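PDB 3PQU: transferrin binding protein B from Actinobacillus suis, which probably captures host transferrin at the bacterial surface, as an outer-membrane lipoprotein of the receptor system for iron acquisition. Local coordinates for residues Ser20-Lys28 / Val561-Glu569; Thr340-Ala349 / Gln548-Gly559. All coordinates share one frame; numbering follows the deposited sequence.

Contact 1: residues Ser20-Lys28 / Val561-Glu569; sequences SYQDEETKK and VFGAKRQIE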
ATOM      1  N   SER A  20      16.547  37.808  10.829  1.00109.47           N
ATOM      2  CA  SER A  20      17.714  36.953  10.640  1.00108.41           C
ATOM      3  C   SER A  20      17.418  35.488  10.971  1.00 91.69           C
ATOM      4  O   SER A  20      17.926  34.940  11.950  1.00 83.16           O
ATOM      5  CB  SER A  20      18.891  37.464  11.475  1.00119.42           C
ATOM      6  OG  SER A  20      18.534  37.593  12.841  1.00119.09           O
ATOM      7  N   TYR A  21      16.588  34.859  10.149  1.00 69.76           N
ATOM      8  CA  TYR A  21      16.258  33.450  10.333  1.00 70.54           C
ATOM      9  C   TYR A  21      16.918  32.559   9.280  1.00 84.00           C
ATOM     10  O   TYR A  21      17.342  33.033   8.225  1.00 86.17           O
ATOM     11  CB  TYR A  21      14.741  33.248  10.350  1.00 82.75           C
ATOM     12  CG  TYR A  21      14.092  33.714  11.635  1.00 90.76           C
ATOM     13  CD1 TYR A  21      14.119  32.918  12.772  1.00 99.52           C
ATOM     14  CD2 TYR A  21      13.461  34.949  11.713  1.00 93.52           C
ATOM     15  CE1 TYR A  21      13.532  33.336  13.952  1.00111.01           C
ATOM     16  CE2 TYR A  21      12.871  35.377  12.890  1.00100.49           C
ATOM     17  CZ  TYR A  21      12.910  34.566  14.007  1.00111.18           C
ATOM     18  OH  TYR A  21      12.328  34.981  15.184  1.00114.52           O
ATOM     19  N   GLN A  22      16.994  31.265   9.575  1.00 94.78           N
ATOM     20  CA  GLN A  22      17.713  30.318   8.731  1.00 73.72           C
ATOM     21  C   GLN A  22      17.205  28.909   9.009  1.00 69.89           C
ATOM     22  O   GLN A  22      16.987  28.547  10.166  1.00 62.31           O
ATOM     23  CB  GLN A  22      19.202  30.389   9.057  1.00 63.80           C
ATOM     24  CG  GLN A  22      20.140  30.043   7.926  1.00 62.89           C
ATOM     25  CD  GLN A  22      21.592  30.256   8.320  1.00 81.41           C
ATOM     26  OE1 GLN A  22      21.998  29.912   9.432  1.00 72.71           O
ATOM     27  NE2 GLN A  22      22.378  30.834   7.414  1.00 93.20           N
ATOM     28  N   ASP A  23      17.013  28.118   7.956  1.00 60.77           N
ATOM     29  CA  ASP A  23      16.604  26.723   8.118  1.00 57.48           C
ATOM     30  C   ASP A  23      17.442  26.046   9.202  1.00 57.60           C
ATOM     31  O   ASP A  23      18.660  26.222   9.248  1.00 61.17           O
ATOM     32  CB  ASP A  23      16.792  25.949   6.809  1.00 58.35           C
ATOM     33  CG  ASP A  23      15.851  26.401   5.700  1.00 66.06           C
ATOM     34  OD1 ASP A  23      14.928  27.201   5.965  1.00 63.67           O
ATOM     35  OD2 ASP A  23      16.040  25.933   4.554  1.00 67.52           O
ATOM     36  N   GLU A  24      16.810  25.260  10.065  1.00 54.46           N
ATOM     37  CA  GLU A  24      17.571  24.513  11.061  1.00 64.01           C
ATOM     38  C   GLU A  24      18.368  23.426  10.362  1.00 76.57           C
ATOM     39  O   GLU A  24      17.935  22.895   9.340  1.00 78.13           O
ATOM     40  CB  GLU A  24      16.667  23.910  12.153  1.00 38.85           C
ATOM     41  CG  GLU A  24      15.849  22.696  11.747  1.00 77.51           C
ATOM     42  CD  GLU A  24      14.988  22.185  12.892  1.00 85.86           C
ATOM     43  OE1 GLU A  24      15.023  22.802  13.978  1.00 79.70           O
ATOM     44  OE2 GLU A  24      14.282  21.169  12.713  1.00 95.29           O
ATOM     45  N   GLU A  25      19.540  23.104  10.902  1.00 90.02           N
ATOM     46  CA  GLU A  25      20.346  22.024  10.355  1.00100.63           C
ATOM     47  C   GLU A  25      19.731  20.694  10.758  1.00102.18           C
ATOM     48  O   GLU A  25      19.294  20.521  11.897  1.00 98.84           O
ATOM     49  CB  GLU A  25      21.794  22.104  10.843  1.00117.08           C
ATOM     50  CG  GLU A  25      22.030  21.468  12.204  1.00129.17           C
ATOM     51  CD  GLU A  25      23.494  21.156  12.456  1.00141.38           C
ATOM     52  OE1 GLU A  25      23.780  20.108  13.073  1.00139.97           O
ATOM     53  OE2 GLU A  25      24.359  21.951  12.029  1.00149.58           O
ATOM     54  N   THR A  26      19.686  19.759   9.818  1.00103.96           N
ATOM     55  CA  THR A  26      19.083  18.460  10.073  1.00103.95           C
ATOM     56  C   THR A  26      19.905  17.346   9.442  1.00101.63           C
ATOM     57  O   THR A  26      20.420  17.496   8.334  1.00103.05           O
ATOM     58  CB  THR A  26      17.644  18.395   9.523  1.00 92.95           C
ATOM     59  OG1 THR A  26      17.655  18.699   8.122  1.00 93.53           O
ATOM     60  CG2 THR A  26      16.747  19.393  10.248  1.00 75.73           C
ATOM     61  N   LYS A  27      20.040  16.233  10.157  1.00103.20           N
ATOM     62  CA  LYS A  27      20.700  15.059   9.607  1.00105.43           C
ATOM     63  C   LYS A  27      19.785  14.466   8.544  1.00 95.89           C
ATOM     64  O   LYS A  27      18.679  14.017   8.851  1.00 94.65           O
ATOM     65  CB  LYS A  27      20.983  14.033  10.707  1.00112.36           C
ATOM     66  CG  LYS A  27      21.864  12.868  10.271  1.00111.97           C
ATOM     67  CD  LYS A  27      21.925  11.785  11.344  1.00109.67           C
ATOM     68  CE  LYS A  27      22.779  10.603  10.897  1.00104.23           C
ATOM     69  NZ  LYS A  27      22.298  10.016   9.617  1.00 99.41           N
ATOM     70  N   LYS A  28      20.238  14.485   7.294  1.00 89.35           N
ATOM     71  CA  LYS A  28      19.414  14.028   6.180  1.00 85.40           C
ATOM     72  C   LYS A  28      18.775  12.677   6.477  1.00 73.23           C
ATOM     73  O   LYS A  28      19.360  11.846   7.173  1.00 58.54           O
ATOM     74  CB  LYS A  28      20.227  13.960   4.883  1.00 79.41           C
ATOM     75  CG  LYS A  28      20.806  15.299   4.456  1.00 92.38           C
ATOM     76  CD  LYS A  28      21.136  15.332   2.973  1.00 92.24           C
ATOM     77  CE  LYS A  28      19.874  15.334   2.124  1.00 90.27           C
ATOM     78  NZ  LYS A  28      20.082  16.062   0.838  1.00 91.23           N
ATOM     79  N   VAL A 561      -1.825  24.016  -1.705  1.00 47.43           N
ATOM     80  CA  VAL A 561      -0.982  23.194  -0.852  1.00 48.49           C
ATOM     81  C   VAL A 561       0.237  24.017  -0.458  1.00 56.60           C
ATOM     82  O   VAL A 561       0.701  24.864  -1.224  1.00 59.71           O
ATOM     83  CB  VAL A 561      -0.542  21.879  -1.553  1.00 40.60           C
ATOM     84  CG1 VAL A 561      -1.749  20.993  -1.808  1.00 52.52           C
ATOM     85  CG2 VAL A 561       0.187  22.175  -2.856  1.00 52.01           C
ATOM     86  N   PHE A 562       0.750  23.782   0.743  1.00 47.05           N
ATOM     87  CA  PHE A 562       1.896  24.542   1.227  1.00 51.28           C
ATOM     88  C   PHE A 562       2.768  23.727   2.184  1.00 52.23           C
ATOM     89  O   PHE A 562       2.296  22.793   2.839  1.00 50.22           O
ATOM     90  CB  PHE A 562       1.425  25.820   1.915  1.00 44.94           C
ATOM     91  CG  PHE A 562       0.475  25.574   3.047  1.00 42.00           C
ATOM     92  CD1 PHE A 562       0.949  25.335   4.327  1.00 44.22           C
ATOM     93  CD2 PHE A 562      -0.890  25.553   2.827  1.00 43.93           C
ATOM     94  CE1 PHE A 562       0.075  25.089   5.372  1.00 46.90           C
ATOM     95  CE2 PHE A 562      -1.767  25.320   3.865  1.00 62.84           C
ATOM     96  CZ  PHE A 562      -1.285  25.085   5.140  1.00 60.84           C
ATOM     97  N   GLY A 563       4.047  24.092   2.250  1.00 47.24           N
ATOM     98  CA  GLY A 563       4.996  23.446   3.142  1.00 58.38           C
ATOM     99  C   GLY A 563       5.979  24.460   3.705  1.00 53.11           C
ATOM    100  O   GLY A 563       6.171  25.521   3.118  1.00 57.03           O
ATOM    101  N   ALA A 564       6.589  24.148   4.845  1.00 51.22           N
ATOM    102  CA  ALA A 564       7.583  25.036   5.438  1.00 43.57           C
ATOM    103  C   ALA A 564       8.515  24.348   6.436  1.00 53.85           C
ATOM    104  O   ALA A 564       8.170  23.337   7.060  1.00 46.77           O
ATOM    105  CB  ALA A 564       6.921  26.270   6.074  1.00 36.34           C
ATOM    106  N   LYS A 565       9.704  24.924   6.582  1.00 43.27           N
ATOM    107  CA  LYS A 565      10.739  24.374   7.445  1.00 59.68           C
ATOM    108  C   LYS A 565      11.004  25.277   8.651  1.00 63.81           C
ATOM    109  O   LYS A 565      10.990  26.507   8.540  1.00 59.23           O
ATOM    110  CB  LYS A 565      12.033  24.183   6.654  1.00 51.95           C
ATOM    111  CG  LYS A 565      13.005  23.221   7.303  1.00 62.09           C
ATOM    112  CD  LYS A 565      14.325  23.174   6.561  1.00 74.16           C
ATOM    113  CE  LYS A 565      15.222  22.075   7.117  1.00 91.66           C
ATOM    114  NZ  LYS A 565      14.665  20.707   6.883  1.00 97.37           N
ATOM    115  N   ARG A 566      11.256  24.656   9.800  1.00 54.60           N
ATOM    116  CA  ARG A 566      11.510  25.389  11.036  1.00 62.82           C
ATOM    117  C   ARG A 566      12.847  26.131  10.966  1.00 68.61           C
ATOM    118  O   ARG A 566      13.809  25.628  10.396  1.00 60.04           O
ATOM    119  CB  ARG A 566      11.500  24.425  12.223  1.00 50.25           C
ATOM    120  CG  ARG A 566      11.560  25.108  13.573  1.00 56.06           C
ATOM    121  CD  ARG A 566      11.203  24.131  14.677  1.00 53.47           C
ATOM    122  NE  ARG A 566      12.062  22.950  14.646  1.00 51.06           N
ATOM    123  CZ  ARG A 566      11.687  21.743  15.057  1.00 47.89           C
ATOM    124  NH1 ARG A 566      10.459  21.550  15.523  1.00 44.72           N
ATOM    125  NH2 ARG A 566      12.540  20.728  15.004  1.00 46.07           N
ATOM    126  N   GLN A 567      12.922  27.317  11.557  1.00 63.26           N
ATOM    127  CA  GLN A 567      14.145  28.117  11.484  1.00 55.95           C
ATOM    128  C   GLN A 567      14.908  28.134  12.806  1.00 64.55           C
ATOM    129  O   GLN A 567      14.367  27.762  13.850  1.00 60.85           O
ATOM    130  CB  GLN A 567      13.805  29.551  11.082  1.00 59.36           C
ATOM    131  CG  GLN A 567      12.910  29.645   9.864  1.00 50.27           C
ATOM    132  CD  GLN A 567      13.606  29.170   8.602  1.00 56.57           C
ATOM    133  OE1 GLN A 567      14.516  29.830   8.101  1.00 56.63           O
ATOM    134  NE2 GLN A 567      13.181  28.019   8.083  1.00 43.76           N
ATOM    135  N   ILE A 568      16.165  28.563  12.752  1.00 67.56           N
ATOM    136  CA  ILE A 568      16.955  28.783  13.959  1.00 73.44           C
ATOM    137  C   ILE A 568      17.447  30.217  14.015  1.00 89.53           C
ATOM    138  O   ILE A 568      17.322  30.969  13.044  1.00 83.61           O
ATOM    139  CB  ILE A 568      18.202  27.874  14.032  1.00 86.21           C
ATOM    140  CG1 ILE A 568      19.225  28.288  12.971  1.00 95.65           C
ATOM    141  CG2 ILE A 568      17.817  26.406  13.913  1.00 94.61           C
ATOM    142  CD1 ILE A 568      20.557  27.584  13.100  1.00105.05           C
ATOM    143  N   GLU A 569      18.019  30.572  15.161  1.00 85.84           N
ATOM    144  CA  GLU A 569      18.634  31.875  15.371  1.00 80.76           C
ATOM    145  C   GLU A 569      17.593  32.992  15.398  1.00 93.10           C
ATOM    146  O   GLU A 569      17.834  34.098  14.914  1.00 90.57           O
ATOM    147  CB  GLU A 569      19.701  32.157  14.307  1.00 50.81           C
ATOM    148  CG  GLU A 569      20.732  33.171  14.782  1.00 98.34           C
ATOM    149  CD  GLU A 569      21.445  33.870  13.649  1.00118.06           C
ATOM    150  OE1 GLU A 569      21.229  33.482  12.481  1.00120.15           O
ATOM    151  OE2 GLU A 569      22.217  34.813  13.932  1.00122.86           O
TER
HETATM  152  O   HOH W   1      14.527  25.557  15.755  1.00 53.50           O
HETATM  153  O   HOH W   2      13.961  20.622  10.226  1.00 73.26           O

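Contact 2: residues Thr340-Ala349 / Gln548-Gly559; sequences TKIDLTQFNA and QFHHKSDNGSVG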
ATOM      1  N   THR A 340      -2.549  13.394  -0.137  1.00 34.84           N
ATOM      2  CA  THR A 340      -3.791  13.964  -0.653  1.00 38.23           C
ATOM      3  C   THR A 340      -3.599  14.538  -2.051  1.00 38.32           C
ATOM      4  O   THR A 340      -2.531  15.052  -2.389  1.00 33.54           O
ATOM      5  CB  THR A 340      -4.285  15.140   0.235  1.00 53.91           C
ATOM      6  OG1 THR A 340      -4.486  14.696   1.584  1.00 54.30           O
ATOM      7  CG2 THR A 340      -5.587  15.709  -0.308  1.00 55.66           C
ATOM      8  N   LYS A 341      -4.647  14.443  -2.855  1.00 38.55           N
ATOM      9  CA  LYS A 341      -4.676  15.056  -4.167  1.00 51.64           C
ATOM     10  C   LYS A 341      -5.860  16.013  -4.190  1.00 58.27           C
ATOM     11  O   LYS A 341      -6.985  15.637  -3.843  1.00 54.48           O
ATOM     12  CB  LYS A 341      -4.837  13.993  -5.256  1.00 52.87           C
ATOM     13  CG  LYS A 341      -4.712  14.525  -6.683  1.00 45.40           C
ATOM     14  CD  LYS A 341      -4.855  13.406  -7.719  1.00 71.90           C
ATOM     15  CE  LYS A 341      -6.217  12.719  -7.632  1.00 93.30           C
ATOM     16  NZ  LYS A 341      -6.408  11.675  -8.686  1.00101.97           N
ATOM     17  N   ILE A 342      -5.601  17.258  -4.573  1.00 51.29           N
ATOM     18  CA  ILE A 342      -6.662  18.241  -4.736  1.00 52.96           C
ATOM     19  C   ILE A 342      -6.904  18.547  -6.203  1.00 60.54           C
ATOM     20  O   ILE A 342      -5.991  18.970  -6.918  1.00 62.94           O
ATOM     21  CB  ILE A 342      -6.328  19.549  -4.022  1.00 56.38           C
ATOM     22  CG1 ILE A 342      -6.391  19.350  -2.509  1.00 54.86           C
ATOM     23  CG2 ILE A 342      -7.292  20.654  -4.455  1.00 52.35           C
ATOM     24  CD1 ILE A 342      -6.136  20.613  -1.725  1.00 64.03           C
ATOM     25  N   ASP A 343      -8.144  18.360  -6.647  1.00 48.07           N
ATOM     26  CA  ASP A 343      -8.469  18.599  -8.048  1.00 52.33           C
ATOM     27  C   ASP A 343      -8.640  20.083  -8.339  1.00 47.29           C
ATOM     28  O   ASP A 343      -9.350  20.789  -7.623  1.00 40.87           O
ATOM     29  CB  ASP A 343      -9.723  17.840  -8.479  1.00 59.26           C
ATOM     30  CG  ASP A 343      -9.991  17.977  -9.972  1.00 68.71           C
ATOM     31  OD1 ASP A 343      -9.720  17.012 -10.719  1.00 77.35           O
ATOM     32  OD2 ASP A 343     -10.442  19.061 -10.402  1.00 47.92           O
ATOM     33  N   LEU A 344      -8.003  20.551  -9.405  1.00 45.43           N
ATOM     34  CA  LEU A 344      -7.998  21.979  -9.705  1.00 60.55           C
ATOM     35  C   LEU A 344      -9.187  22.447 -10.553  1.00 71.29           C
ATOM     36  O   LEU A 344      -9.187  23.569 -11.071  1.00 56.84           O
ATOM     37  CB  LEU A 344      -6.672  22.391 -10.351  1.00 59.06           C
ATOM     38  CG  LEU A 344      -5.461  22.373  -9.418  1.00 59.58           C
ATOM     39  CD1 LEU A 344      -4.233  22.938 -10.115  1.00 54.56           C
ATOM     40  CD2 LEU A 344      -5.773  23.147  -8.147  1.00 54.93           C
ATOM     41  N   THR A 345     -10.198  21.593 -10.681  1.00 74.59           N
ATOM     42  CA  THR A 345     -11.402  21.953 -11.426  1.00 81.80           C
ATOM     43  C   THR A 345     -12.635  21.813 -10.545  1.00 71.52           C
ATOM     44  O   THR A 345     -13.611  22.546 -10.697  1.00 66.19           O
ATOM     45  CB  THR A 345     -11.586  21.080 -12.677  1.00 85.16           C
ATOM     46  OG1 THR A 345     -10.314  20.582 -13.107  1.00 88.74           O
ATOM     47  CG2 THR A 345     -12.227  21.888 -13.801  1.00 90.04           C
ATOM     48  N   GLN A 346     -12.585  20.860  -9.622  1.00 61.67           N
ATOM     49  CA  GLN A 346     -13.669  20.670  -8.672  1.00 75.37           C
ATOM     50  C   GLN A 346     -13.260  21.235  -7.320  1.00 77.26           C
ATOM     51  O   GLN A 346     -14.091  21.392  -6.421  1.00 82.51           O
ATOM     52  CB  GLN A 346     -14.028  19.185  -8.547  1.00 83.08           C
ATOM     53  CG  GLN A 346     -15.036  18.693  -9.581  1.00 97.86           C
ATOM     54  CD  GLN A 346     -14.496  18.723 -11.000  1.00101.47           C
ATOM     55  OE1 GLN A 346     -13.309  18.491 -11.232  1.00 97.36           O
ATOM     56  NE2 GLN A 346     -15.372  19.002 -11.961  1.00 92.76           N
ATOM     57  N   PHE A 347     -11.970  21.546  -7.192  1.00 64.08           N
ATOM     58  CA  PHE A 347     -11.393  22.000  -5.928  1.00 39.25           C
ATOM     59  C   PHE A 347     -11.804  21.090  -4.766  1.00 51.64           C
ATOM     60  O   PHE A 347     -12.055  21.555  -3.655  1.00 74.62           O
ATOM     61  CB  PHE A 347     -11.756  23.470  -5.669  1.00 49.14           C
ATOM     62  CG  PHE A 347     -11.331  24.389  -6.776  1.00 64.48           C
ATOM     63  CD1 PHE A 347     -10.076  24.979  -6.765  1.00 62.48           C
ATOM     64  CD2 PHE A 347     -12.173  24.641  -7.847  1.00 81.35           C
ATOM     65  CE1 PHE A 347      -9.677  25.815  -7.792  1.00 70.52           C
ATOM     66  CE2 PHE A 347     -11.780  25.478  -8.878  1.00 79.48           C
ATOM     67  CZ  PHE A 347     -10.531  26.066  -8.851  1.00 77.20           C
ATOM     68  N   ASN A 348     -11.868  19.787  -5.045  1.00 59.18           N
ATOM     69  CA  ASN A 348     -12.100  18.770  -4.023  1.00 61.30           C
ATOM     70  C   ASN A 348     -10.876  17.858  -3.856  1.00 64.76           C
ATOM     71  O   ASN A 348     -10.005  17.807  -4.727  1.00 53.07           O
ATOM     72  CB  ASN A 348     -13.346  17.943  -4.352  1.00 59.90           C
ATOM     73  CG  ASN A 348     -13.234  17.221  -5.684  1.00 76.48           C
ATOM     74  OD1 ASN A 348     -12.157  17.139  -6.272  1.00 71.74           O
ATOM     75  ND2 ASN A 348     -14.353  16.694  -6.166  1.00 92.97           N
ATOM     76  N   ALA A 349     -10.821  17.143  -2.736  1.00 56.24           N
ATOM     77  CA  ALA A 349      -9.653  16.339  -2.384  1.00 47.09           C
ATOM     78  C   ALA A 349      -9.953  14.843  -2.383  1.00 32.73           C
ATOM     79  O   ALA A 349     -11.084  14.422  -2.164  1.00 50.91           O
ATOM     80  CB  ALA A 349      -9.103  16.763  -1.024  1.00 46.03           C
ATOM     81  N   GLN A 548      -3.128  21.853   3.407  1.00 54.53           N
ATOM     82  CA  GLN A 548      -3.860  22.150   2.192  1.00 57.57           C
ATOM     83  C   GLN A 548      -5.198  22.780   2.526  1.00 56.80           C
ATOM     84  O   GLN A 548      -5.706  22.657   3.645  1.00 47.30           O
ATOM     85  CB  GLN A 548      -4.125  20.867   1.404  1.00 46.87           C
ATOM     86  CG  GLN A 548      -5.517  20.309   1.663  1.00 50.46           C
ATOM     87  CD  GLN A 548      -5.492  18.887   2.160  1.00 78.46           C
ATOM     88  OE1 GLN A 548      -4.471  18.201   2.065  1.00 80.63           O
ATOM     89  NE2 GLN A 548      -6.621  18.429   2.692  1.00 80.27           N
ATOM     90  N   PHE A 549      -5.773  23.451   1.540  1.00 50.16           N
ATOM     91  CA  PHE A 549      -7.160  23.866   1.624  1.00 57.15           C
ATOM     92  C   PHE A 549      -7.746  23.992   0.228  1.00 68.12           C
ATOM     93  O   PHE A 549      -7.017  24.085  -0.764  1.00 65.16           O
ATOM     94  CB  PHE A 549      -7.316  25.154   2.434  1.00 54.16           C
ATOM     95  CG  PHE A 549      -6.517  26.313   1.910  1.00 68.98           C
ATOM     96  CD1 PHE A 549      -7.055  27.171   0.965  1.00 73.93           C
ATOM     97  CD2 PHE A 549      -5.241  26.564   2.386  1.00 76.79           C
ATOM     98  CE1 PHE A 549      -6.326  28.257   0.491  1.00 72.30           C
ATOM     99  CE2 PHE A 549      -4.505  27.646   1.913  1.00 79.38           C
ATOM    100  CZ  PHE A 549      -5.051  28.494   0.964  1.00 70.21           C
ATOM    101  N   HIS A 550      -9.067  23.955   0.156  1.00 65.19           N
ATOM    102  CA  HIS A 550      -9.746  24.028  -1.122  1.00 77.65           C
ATOM    103  C   HIS A 550     -11.183  24.459  -0.903  1.00 86.88           C
ATOM    104  O   HIS A 550     -11.787  24.150   0.125  1.00 81.67           O
ATOM    105  CB  HIS A 550      -9.694  22.677  -1.837  1.00 60.55           C
ATOM    106  CG  HIS A 550     -10.237  21.541  -1.027  1.00 61.65           C
ATOM    107  ND1 HIS A 550     -11.485  21.023  -0.945  1.00 70.58           N
ATOM    108  CD2 HIS A 550      -9.453  20.793  -0.179  1.00 67.57           C
ATOM    109  CE1 HIS A 550     -11.432  19.983  -0.048  1.00 71.55           C
ATOM    110  NE2 HIS A 550     -10.196  19.862   0.397  1.00 73.42           N
ATOM    111  N   HIS A 551     -11.724  25.192  -1.865  1.00 92.15           N
ATOM    112  CA  HIS A 551     -13.113  25.601  -1.784  1.00 87.91           C
ATOM    113  C   HIS A 551     -13.714  25.796  -3.164  1.00 81.40           C
ATOM    114  O   HIS A 551     -13.062  26.298  -4.080  1.00 67.65           O
ATOM    115  CB  HIS A 551     -13.257  26.869  -0.953  1.00105.99           C
ATOM    116  CG  HIS A 551     -14.668  27.169  -0.563  1.00125.02           C
ATOM    117  ND1 HIS A 551     -15.347  26.441   0.391  1.00127.73           N
ATOM    118  CD2 HIS A 551     -15.533  28.117  -0.997  1.00131.54           C
ATOM    119  CE1 HIS A 551     -16.566  26.926   0.527  1.00130.43           C
ATOM    120  NE2 HIS A 551     -16.705  27.945  -0.304  1.00134.25           N
ATOM    121  N   LYS A 552     -14.966  25.378  -3.299  1.00 97.24           N
ATOM    122  CA  LYS A 552     -15.694  25.494  -4.550  1.00110.96           C
ATOM    123  C   LYS A 552     -16.919  26.362  -4.313  1.00112.37           C
ATOM    124  O   LYS A 552     -17.778  26.030  -3.497  1.00116.30           O
ATOM    125  CB  LYS A 552     -16.109  24.111  -5.047  1.00116.85           C
ATOM    126  CG  LYS A 552     -17.008  24.123  -6.272  1.00120.06           C
ATOM    127  CD  LYS A 552     -16.206  24.061  -7.559  1.00111.19           C
ATOM    128  CE  LYS A 552     -17.121  23.877  -8.757  1.00107.86           C
ATOM    129  NZ  LYS A 552     -16.361  23.603 -10.007  1.00 97.49           N
ATOM    130  N   SER A 553     -16.968  27.501  -4.992  1.00110.92           N
ATOM    131  CA  SER A 553     -18.070  28.444  -4.844  1.00116.74           C
ATOM    132  C   SER A 553     -18.370  29.072  -6.190  1.00118.41           C
ATOM    133  O   SER A 553     -17.492  29.160  -7.051  1.00 91.58           O
ATOM    134  CB  SER A 553     -17.729  29.534  -3.820  1.00115.65           C
ATOM    135  OG  SER A 553     -18.823  30.410  -3.606  1.00112.74           O
ATOM    136  N   ASP A 554     -19.611  29.511  -6.365  1.00147.66           N
ATOM    137  CA  ASP A 554     -20.044  30.081  -7.632  1.00166.55           C
ATOM    138  C   ASP A 554     -20.482  31.531  -7.465  1.00156.67           C
ATOM    139  O   ASP A 554     -21.665  31.821  -7.289  1.00163.25           O
ATOM    140  CB  ASP A 554     -21.165  29.235  -8.234  1.00189.01           C
ATOM    141  CG  ASP A 554     -20.760  27.782  -8.417  1.00200.87           C
ATOM    142  OD1 ASP A 554     -20.802  27.022  -7.426  1.00202.29           O
ATOM    143  OD2 ASP A 554     -20.391  27.405  -9.548  1.00205.00           O
ATOM    144  N   ASN A 555     -19.509  32.435  -7.527  1.00137.85           N
ATOM    145  CA  ASN A 555     -18.129  32.028  -7.783  1.00113.47           C
ATOM    146  C   ASN A 555     -17.090  32.542  -6.789  1.00102.56           C
ATOM    147  O   ASN A 555     -17.358  33.432  -5.976  1.00 83.61           O
ATOM    148  CB  ASN A 555     -17.710  32.365  -9.216  1.00107.41           C
ATOM    149  CG  ASN A 555     -17.964  31.221 -10.180  1.00109.26           C
ATOM    150  OD1 ASN A 555     -17.377  30.063  -9.892  1.00113.57           O
ATOM    151  ND2 ASN A 555     -18.683  31.373 -11.166  1.00110.28           N
ATOM    152  N   GLY A 556     -15.897  31.964  -6.884  1.00101.85           N
ATOM    153  CA  GLY A 556     -14.814  32.221  -5.956  1.00101.46           C
ATOM    154  C   GLY A 556     -14.277  30.899  -5.441  1.00 87.72           C
ATOM    155  O   GLY A 556     -14.733  30.400  -4.414  1.00 99.50           O
ATOM    156  N   SER A 557     -13.316  30.322  -6.158  1.00 70.11           N
ATOM    157  CA  SER A 557     -12.787  29.001  -5.806  1.00 57.26           C
ATOM    158  C   SER A 557     -11.279  29.003  -5.611  1.00 69.88           C
ATOM    159  O   SER A 557     -10.594  29.945  -6.017  1.00 66.80           O
ATOM    160  CB  SER A 557     -13.165  27.966  -6.865  1.00 71.46           C
ATOM    161  OG  SER A 557     -14.518  27.572  -6.736  1.00 80.31           O
ATOM    162  N   VAL A 558     -10.764  27.932  -5.011  1.00 82.96           N
ATOM    163  CA  VAL A 558      -9.344  27.871  -4.684  1.00 78.31           C
ATOM    164  C   VAL A 558      -8.845  26.477  -4.304  1.00 72.17           C
ATOM    165  O   VAL A 558      -9.531  25.721  -3.620  1.00 78.06           O
ATOM    166  CB  VAL A 558      -9.014  28.825  -3.529  1.00 81.13           C
ATOM    167  CG1 VAL A 558      -9.889  28.515  -2.325  1.00 84.96           C
ATOM    168  CG2 VAL A 558      -7.546  28.729  -3.167  1.00 57.75           C
ATOM    169  N   GLY A 559      -7.639  26.156  -4.756  1.00 70.43           N
ATOM    170  CA  GLY A 559      -6.968  24.933  -4.373  1.00 60.18           C
ATOM    171  C   GLY A 559      -5.536  25.252  -4.009  1.00 54.84           C
ATOM    172  O   GLY A 559      -4.796  25.787  -4.829  1.00 50.19           O
TER

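Contact 1: residues Ser20-Lys28 / Val561-Glu569
E24 and R566 meet in a side-on salt bridge where residues 20-28, at the N-terminal end of the model, reach the last strand of the C-lobe beta barrel, within 561-569. The pairing is a short, weakly bonded antiparallel one at Q22-D23, the two segments otherwise diverging at a wide angle. NE of R566 gives a straight bond of 3.0 Å to OE1 of E24, in the guanidinium plane but from above the carboxylate, while NH2 of R566 reaches the syn lone pair of OE2 of E24 at 2.9 Å, in a bent bond (134°) tilted from the guanidinium plane. The two planes stand 67° apart. CG of E24 sits between its backbone N and carbonyl carbon (chi1 75°), and the extended chain beyond it carries the carboxylate across to the arginine. Backbone bonds pair the N of E24 with the O of R566 at 3.0 Å and the N of I568 with the O of Q22 at 2.7 Å.

Beside them Q567, bent at chi2, folds its amide back on the strand: NE2 of Q567 spends its two hydrogens on OD1 of D23, at 2.9 Å, and on the carbonyl O of K565, at 2.7 Å. K565 crosses D23 at about a right angle, its methylenes against the aspartate, while its ammonium is held by the carbonyl of N396.

Further out, R461 holds OE1 of Q567, and the carbonyl of T541 takes NH1 of R566, so each side chain has a second partner beyond the contact. One water donates to OE2 of E24 at 2.6 Å and accepts a weak bond from NZ of K565.

Contact 2: residues Thr340-Ala349 / Gln548-Gly559
With CG of F347 beside its own backbone N (chi1 -57°), the ring points into the hairpin 548-559; CG of H550, placed between its backbone N and carbonyl carbon (chi1 55°), brings ND1 of the imidazole close to the carbonyl O of F347. CB of S557 lies over one face of the F347 ring, 3.7 Å from its centroid, a CH-pi contact, and CA of G559 is at the ring edge. The opposite face is covered by the backbone of L344. ND1 of H550 gives only a weak, bent bond to O of F347 at 2.8 Å, while CD1 of I342 packs against CD2 of H550 at 3.7 Å and against CG of Q548 at 3.5 Å. At the outer end NZ of K552 donates to O of T345 at 3.0 Å, in the carbonyl plane. The turn it grips is shaped by OD2 of D343, which accepts from the backbone N of T345 and of Q346 and from OG1 of T345. L446 and S448 on strand 436-448 also touch F347. The loop 344-348 between strands 333-343 and 349-351, opened by an Asx turn at D343, is packed on the hairpin 544-551/557-568 of the C-lobe barrel: a handle-to-barrel contact.

How the contacts relate
Contacts 1 and 2 have centres about 28 Å apart and share one long strand, 557-568, the last of the C-lobe barrel sheet. Contact 2 uses its start and the neighbouring strand 544-551, where the C-lobe handle docks; contact 1 uses its far end, where residues 22-23 add a short, weakly bonded strand. In between, the ring of F562 from contact 1 packs on F549 of contact 2, and V561 on Q548. In sequence the order is 20-28, 340-349, 548-559, 561-569, so both segments of contact 2 fall between those of contact 1. The N-terminal residues thus close onto the C-terminal end, bringing the two ends of the modelled chain together on the barrel that carries the handle.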